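Local coordinates for protein EvdO2 (Micromonospora carbonacea, PDB 4XAB) that probably catalyses an oxidative cyclization in orthosomycin biosynthesis, as a metal-dependent oxygenase of the phytanoyl-CoA dioxygenase family, at residues 38-42 with 149-153; 132-138 with 246-251. One frame throughout, in Å; residues are numbered along the deposited sequence.

Interaction 1. Residues 38-42 with 149-153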
loop_
_atom_site.group_PDB
_atom_site.type_symbol
_atom_site.label_atom_id
_atom_site.label_comp_id
_atom_site.label_asym_id
_atom_site.label_seq_id
_atom_site.Cartn_x
_atom_site.Cartn_y
_atom_site.Cartn_z
ATOM N N LEU A 38 -16.602 1.406 4.452
ATOM C CA LEU A 38 -15.450 0.564 4.128
ATOM C C LEU A 38 -15.220 -0.456 5.238
ATOM O O LEU A 38 -14.880 -1.614 4.972
ATOM C CB LEU A 38 -14.204 1.418 3.910
ATOM C CG LEU A 38 -14.103 2.123 2.556
ATOM C CD1 LEU A 38 -12.951 3.104 2.571
ATOM C CD2 LEU A 38 -13.934 1.107 1.422
ATOM N N ARG A 39 -15.437 -0.027 6.481
ATOM C CA ARG A 39 -15.277 -0.906 7.634
ATOM C C ARG A 39 -16.260 -2.071 7.602
ATOM O O ARG A 39 -15.886 -3.211 7.884
ATOM C CB ARG A 39 -15.451 -0.127 8.933
ATOM C CG ARG A 39 -14.264 0.737 9.285
ATOM C CD ARG A 39 -14.524 1.488 10.557
ATOM N NE ARG A 39 -13.404 2.346 10.924
ATOM C CZ ARG A 39 -13.388 3.104 12.011
ATOM N NH1 ARG A 39 -14.432 3.096 12.834
ATOM N NH2 ARG A 39 -12.331 3.856 12.283
ATOM N N GLN A 40 -17.514 -1.773 7.268
ATOM C CA GLN A 40 -18.541 -2.800 7.146
ATOM C C GLN A 40 -18.203 -3.783 6.035
ATOM O O GLN A 40 -18.407 -4.990 6.179
ATOM C CB GLN A 40 -19.906 -2.167 6.888
ATOM C CG GLN A 40 -20.466 -1.412 8.079
ATOM C CD GLN A 40 -21.779 -0.727 7.759
ATOM O OE1 GLN A 40 -21.918 -0.078 6.720
ATOM N NE2 GLN A 40 -22.755 -0.879 8.644
ATOM N N ALA A 41 -17.681 -3.263 4.929
ATOM C CA ALA A 41 -17.241 -4.110 3.826
ATOM C C ALA A 41 -16.095 -5.038 4.237
ATOM O O ALA A 41 -16.065 -6.209 3.848
ATOM C CB ALA A 41 -16.826 -3.255 2.640
ATOM N N TYR A 42 -15.152 -4.516 5.017
ATOM C CA TYR A 42 -14.026 -5.320 5.485
ATOM C C TYR A 42 -14.473 -6.370 6.497
ATOM O O TYR A 42 -13.902 -7.458 6.556
ATOM C CB TYR A 42 -12.943 -4.430 6.099
ATOM C CG TYR A 42 -11.918 -3.930 5.104
ATOM C CD1 TYR A 42 -12.314 -3.273 3.942
ATOM C CD2 TYR A 42 -10.550 -4.098 5.330
ATOM C CE1 TYR A 42 -11.381 -2.800 3.029
ATOM C CE2 TYR A 42 -9.601 -3.632 4.406
ATOM C CZ TYR A 42 -10.030 -2.985 3.259
ATOM O OH TYR A 42 -9.114 -2.515 2.331
ATOM N N THR A 149 -6.321 4.501 5.262
ATOM C CA THR A 149 -6.495 3.671 6.449
ATOM C C THR A 149 -7.936 3.758 6.937
ATOM O O THR A 149 -8.578 4.803 6.826
ATOM C CB THR A 149 -5.515 4.070 7.569
ATOM O OG1 THR A 149 -5.624 3.149 8.655
ATOM C CG2 THR A 149 -5.777 5.506 8.070
ATOM N N LEU A 150 -8.450 2.642 7.448
ATOM C CA LEU A 150 -9.797 2.596 8.016
ATOM C C LEU A 150 -9.750 2.808 9.520
ATOM O O LEU A 150 -10.783 2.984 10.171
ATOM C CB LEU A 150 -10.477 1.253 7.718
ATOM C CG LEU A 150 -10.579 0.789 6.272
ATOM C CD1 LEU A 150 -11.599 -0.353 6.150
ATOM C CD2 LEU A 150 -10.923 1.948 5.351
ATOM N N ASP A 151 -8.535 2.770 10.062
ATOM C CA ASP A 151 -8.307 2.810 11.501
ATOM C C ASP A 151 -7.235 3.836 11.803
ATOM O O ASP A 151 -6.508 4.242 10.892
ATOM C CB ASP A 151 -7.863 1.435 12.008
ATOM C CG ASP A 151 -8.893 0.362 11.738
ATOM O OD1 ASP A 151 -9.967 0.416 12.362
ATOM O OD2 ASP A 151 -8.643 -0.523 10.894
ATOM N N GLU A 152 -7.119 4.252 13.065
ATOM C CA GLU A 152 -5.919 4.979 13.460
ATOM C C GLU A 152 -4.697 4.161 13.041
ATOM O O GLU A 152 -4.658 2.943 13.242
ATOM C CB GLU A 152 -5.872 5.250 14.971
ATOM C CG GLU A 152 -4.619 6.038 15.359
ATOM C CD GLU A 152 -4.556 6.416 16.827
ATOM O OE1 GLU A 152 -5.172 5.722 17.663
ATOM O OE2 GLU A 152 -3.869 7.412 17.146
ATOM N N ALA A 153 -3.709 4.827 12.458
ATOM C CA ALA A 153 -2.452 4.185 12.128
ATOM C C ALA A 153 -1.330 4.881 12.879
ATOM O O ALA A 153 -1.099 6.071 12.699
ATOM C CB ALA A 153 -2.201 4.224 10.644
#
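With CG anti to its own carbonyl carbon (chi1 -75°) and the chain fully extended from CG to NE, R39 runs alongside L150 in the opposite sense and brings its guanidinium to the backbone carbonyl of that residue. L150 has its CG in the same position relative to its own backbone (chi1 -55°), and its branched end faces the helix. R39 shows how one arginine can close a loop onto a helix: NE and NH2 both donate to L150 O, each at 2.8 Å, with the oxygen almost in the guanidinium plane. Sharing one acceptor leaves both bonds bent, at 144°, yet together they fix the rotation of the flat group. D151 OD1 stands 4.2 Å from R39 NH2, well out of the guanidinium plane, and can help only through charge; its salt bridge is to R227. With an alanine in place of R39 both donors to L150 O are gone, and the loop would probably be less firmly tied to the helix. On the helix side of this polar grip, the L150 side chain places CD1 over the centre of the Y42 ring, 3.7 Å from the centroid, a CH-pi contact, while L150 CD2 meets L38 CB at 3.6 Å. Helix 32-45 is thus joined to the loop after strand 139-149 of the double-stranded beta-helix, and strand 226-234 borders both: Y42 OH bonds to A228 O, and L150 pairs with R227 through the backbone.

Interaction 2. Residues 132-138 with 246-251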
loop_
_atom_site.group_PDB
_atom_site.type_symbol
_atom_site.label_atom_id
_atom_site.label_comp_id
_atom_site.label_asym_id
_atom_site.label_seq_id
_atom_site.Cartn_x
_atom_site.Cartn_y
_atom_site.Cartn_z
ATOM N N GLU A 132 8.531 -0.995 -6.950
ATOM C CA GLU A 132 9.058 -1.288 -8.288
ATOM C C GLU A 132 9.920 -2.564 -8.312
ATOM O O GLU A 132 10.094 -3.189 -9.358
ATOM C CB GLU A 132 9.867 -0.103 -8.830
ATOM C CG GLU A 132 10.220 -0.272 -10.318
ATOM C CD GLU A 132 10.681 1.012 -10.968
ATOM O OE1 GLU A 132 10.355 2.096 -10.451
ATOM O OE2 GLU A 132 11.384 0.931 -11.997
ATOM N N ALA A 133 10.450 -2.970 -7.164
ATOM C CA ALA A 133 11.266 -4.190 -7.134
ATOM C C ALA A 133 10.466 -5.428 -7.531
ATOM O O ALA A 133 11.038 -6.455 -7.916
ATOM C CB ALA A 133 11.885 -4.378 -5.743
ATOM N N TYR A 134 9.144 -5.330 -7.433
ATOM C CA TYR A 134 8.245 -6.412 -7.827
ATOM C C TYR A 134 7.925 -6.399 -9.316
ATOM O O TYR A 134 7.265 -7.304 -9.818
ATOM C CB TYR A 134 6.925 -6.333 -7.047
ATOM C CG TYR A 134 7.031 -6.739 -5.590
ATOM C CD1 TYR A 134 6.899 -8.068 -5.211
ATOM C CD2 TYR A 134 7.262 -5.795 -4.607
ATOM C CE1 TYR A 134 6.996 -8.443 -3.869
ATOM C CE2 TYR A 134 7.371 -6.157 -3.271
ATOM C CZ TYR A 134 7.233 -7.491 -2.913
ATOM O OH TYR A 134 7.326 -7.866 -1.580
ATOM N N MET A 135 8.376 -5.370 -10.020
ATOM C CA MET A 135 7.934 -5.178 -11.393
ATOM C C MET A 135 8.974 -5.602 -12.418
ATOM O O MET A 135 10.167 -5.565 -12.145
ATOM C CB MET A 135 7.547 -3.723 -11.601
ATOM C CG MET A 135 6.418 -3.321 -10.687
ATOM S SD MET A 135 6.121 -1.556 -10.823
ATOM C CE MET A 135 5.303 -1.451 -12.396
ATOM N N ASP A 136 8.494 -5.978 -13.603
ATOM C CA ASP A 136 9.337 -6.419 -14.713
ATOM C C ASP A 136 10.264 -5.292 -15.171
ATOM O O ASP A 136 9.789 -4.243 -15.589
ATOM C CB ASP A 136 8.429 -6.876 -15.856
ATOM C CG ASP A 136 9.161 -7.595 -16.960
ATOM O OD1 ASP A 136 10.364 -7.347 -17.178
ATOM O OD2 ASP A 136 8.492 -8.400 -17.628
ATOM N N PRO A 137 11.591 -5.504 -15.101
ATOM C CA PRO A 137 12.515 -4.410 -15.444
ATOM C C PRO A 137 12.512 -4.072 -16.928
ATOM O O PRO A 137 13.095 -3.061 -17.353
ATOM C CB PRO A 137 13.883 -4.955 -15.009
ATOM C CG PRO A 137 13.713 -6.458 -15.034
ATOM C CD PRO A 137 12.297 -6.705 -14.616
ATOM N N ARG A 138 11.865 -4.918 -17.719
ATOM C CA ARG A 138 11.787 -4.692 -19.160
ATOM C C ARG A 138 10.756 -3.631 -19.546
ATOM O O ARG A 138 10.747 -3.150 -20.683
ATOM C CB ARG A 138 11.462 -6.004 -19.886
ATOM C CG ARG A 138 12.559 -7.036 -19.767
ATOM C CD ARG A 138 12.123 -8.351 -20.379
ATOM N NE ARG A 138 11.028 -8.986 -19.637
ATOM C CZ ARG A 138 10.492 -10.158 -19.982
ATOM N NH1 ARG A 138 10.949 -10.804 -21.044
ATOM N NH2 ARG A 138 9.502 -10.689 -19.259
ATOM N N ARG A 246 17.706 -7.303 -11.918
ATOM C CA ARG A 246 16.782 -7.725 -10.845
ATOM C C ARG A 246 16.726 -9.254 -10.671
ATOM O O ARG A 246 15.710 -9.893 -10.944
ATOM C CB ARG A 246 15.380 -7.153 -11.098
ATOM C CG ARG A 246 15.380 -5.621 -11.143
ATOM C CD ARG A 246 13.998 -4.979 -11.038
ATOM N NE ARG A 246 14.123 -3.560 -11.368
ATOM C CZ ARG A 246 13.148 -2.809 -11.856
ATOM N NH1 ARG A 246 11.949 -3.330 -12.068
ATOM N NH2 ARG A 246 13.379 -1.532 -12.132
ATOM N N PRO A 247 17.837 -9.843 -10.206
ATOM C CA PRO A 247 17.957 -11.306 -10.137
ATOM C C PRO A 247 17.028 -11.932 -9.092
ATOM O O PRO A 247 16.872 -13.155 -9.052
ATOM C CB PRO A 247 19.430 -11.517 -9.770
ATOM C CG PRO A 247 19.827 -10.272 -9.061
ATOM C CD PRO A 247 19.028 -9.156 -9.674
ATOM N N TRP A 248 16.397 -11.096 -8.276
ATOM C CA TRP A 248 15.478 -11.568 -7.245
ATOM C C TRP A 248 14.073 -11.792 -7.784
ATOM O O TRP A 248 13.181 -12.224 -7.056
ATOM C CB TRP A 248 15.410 -10.559 -6.102
ATOM C CG TRP A 248 14.922 -9.199 -6.559
ATOM C CD1 TRP A 248 13.625 -8.807 -6.745
ATOM C CD2 TRP A 248 15.734 -8.069 -6.890
ATOM N NE1 TRP A 248 13.582 -7.494 -7.171
ATOM C CE2 TRP A 248 14.865 -7.022 -7.266
ATOM C CE3 TRP A 248 17.114 -7.838 -6.899
ATOM C CZ2 TRP A 248 15.330 -5.770 -7.635
ATOM C CZ3 TRP A 248 17.570 -6.588 -7.275
ATOM C CH2 TRP A 248 16.680 -5.573 -7.636
ATOM N N MET A 249 13.865 -11.462 -9.051
ATOM C CA MET A 249 12.530 -11.525 -9.623
ATOM C C MET A 249 11.995 -12.944 -9.626
ATOM O O MET A 249 12.701 -13.876 -10.004
ATOM C CB MET A 249 12.522 -10.975 -11.051
ATOM C CG MET A 249 11.123 -10.836 -11.635
ATOM S SD MET A 249 10.660 -9.111 -11.921
ATOM C CE MET A 249 11.063 -8.403 -10.329
ATOM N N ASP A 250 10.746 -13.098 -9.199
ATOM C CA ASP A 250 10.062 -14.380 -9.272
ATOM C C ASP A 250 9.334 -14.504 -10.604
ATOM O O ASP A 250 8.246 -13.958 -10.777
ATOM C CB ASP A 250 9.076 -14.535 -8.111
ATOM C CG ASP A 250 8.508 -15.940 -8.014
ATOM O OD1 ASP A 250 7.406 -16.095 -7.446
ATOM O OD2 ASP A 250 9.161 -16.887 -8.506
ATOM N N TRP A 251 9.948 -15.203 -11.554
ATOM C CA TRP A 251 9.310 -15.453 -12.842
ATOM C C TRP A 251 8.500 -16.747 -12.779
ATOM O O TRP A 251 7.284 -16.746 -12.970
ATOM C CB TRP A 251 10.353 -15.535 -13.966
ATOM C CG TRP A 251 11.272 -14.347 -14.041
ATOM C CD1 TRP A 251 12.541 -14.262 -13.545
ATOM C CD2 TRP A 251 11.002 -13.083 -14.662
ATOM N NE1 TRP A 251 13.078 -13.027 -13.818
ATOM C CE2 TRP A 251 12.152 -12.285 -14.504
ATOM C CE3 TRP A 251 9.897 -12.548 -15.332
ATOM C CZ2 TRP A 251 12.223 -10.979 -14.980
ATOM C CZ3 TRP A 251 9.976 -11.267 -15.815
ATOM C CH2 TRP A 251 11.128 -10.487 -15.631
HETATM O O HOH W 1 10.012 -1.924 -13.909
#
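R246 and W248 reach across to the carbonyls of segment 132-138, an example of side chains holding a loop by its backbone. R246 NH1 donates to M135 O at 2.9 Å, coming from above the carbonyl plane although the oxygen lies in the guanidinium plane, and NH2 meets E132 OE2 at 3.2 Å in a salt bridge whose carboxylate and guanidinium planes stand 73° apart. P137 CB lies over one guanidinium face, 3.9 Å from R246 CZ. A water accepts from R246 NH1 and donates to D136 O. The indole edge of W248 supplies a straighter bond, NE1 to A133 O at 2.8 Å and 164°. Bent at chi2 and chi3, M249 brings SD to 4.0 Å from P137 CD. At the outer end W251 turns its edge to the D136 carboxylate, CH2 lying 3.6 Å from OD1.

The next shell sets these groups. D136 is gripped side-on by R138, NE to OD1 at 3.0 Å and NH2 to OD2, while OD1 also accepts from R138 N in an Asx turn. E244 binds R246 NE and R212 shares E132 OE2, so charges alternate along this row. A type I turn from R246 to M249 carries the arginine and the indole. The contact lays the C-terminal tail, beyond strand 238-239, against the loop between strands 126-127 and 139-149, with strand 186-187 touching A133 and W248.

Interactions 1 and 2 lie on opposite sides of the chain's centre, their own centres about 31 Å apart and their nearest atoms about 18 Å, so neither touches the other. Strand 139-149 connects them: the loop of interaction 2 leads into it and the loop of interaction 1 leaves it. Their relation to the nickel site, formed by H129, D131 and H215, differs. Segment 132-138 follows directly on D131, and the Y134 side chain comes within about 6 Å of the metal and about 4 Å of a bound imidazole, whereas interaction 1 joins helix 32-45 to the double-stranded beta-helix. In each, an arginine side chain holds a backbone carbonyl of a loop.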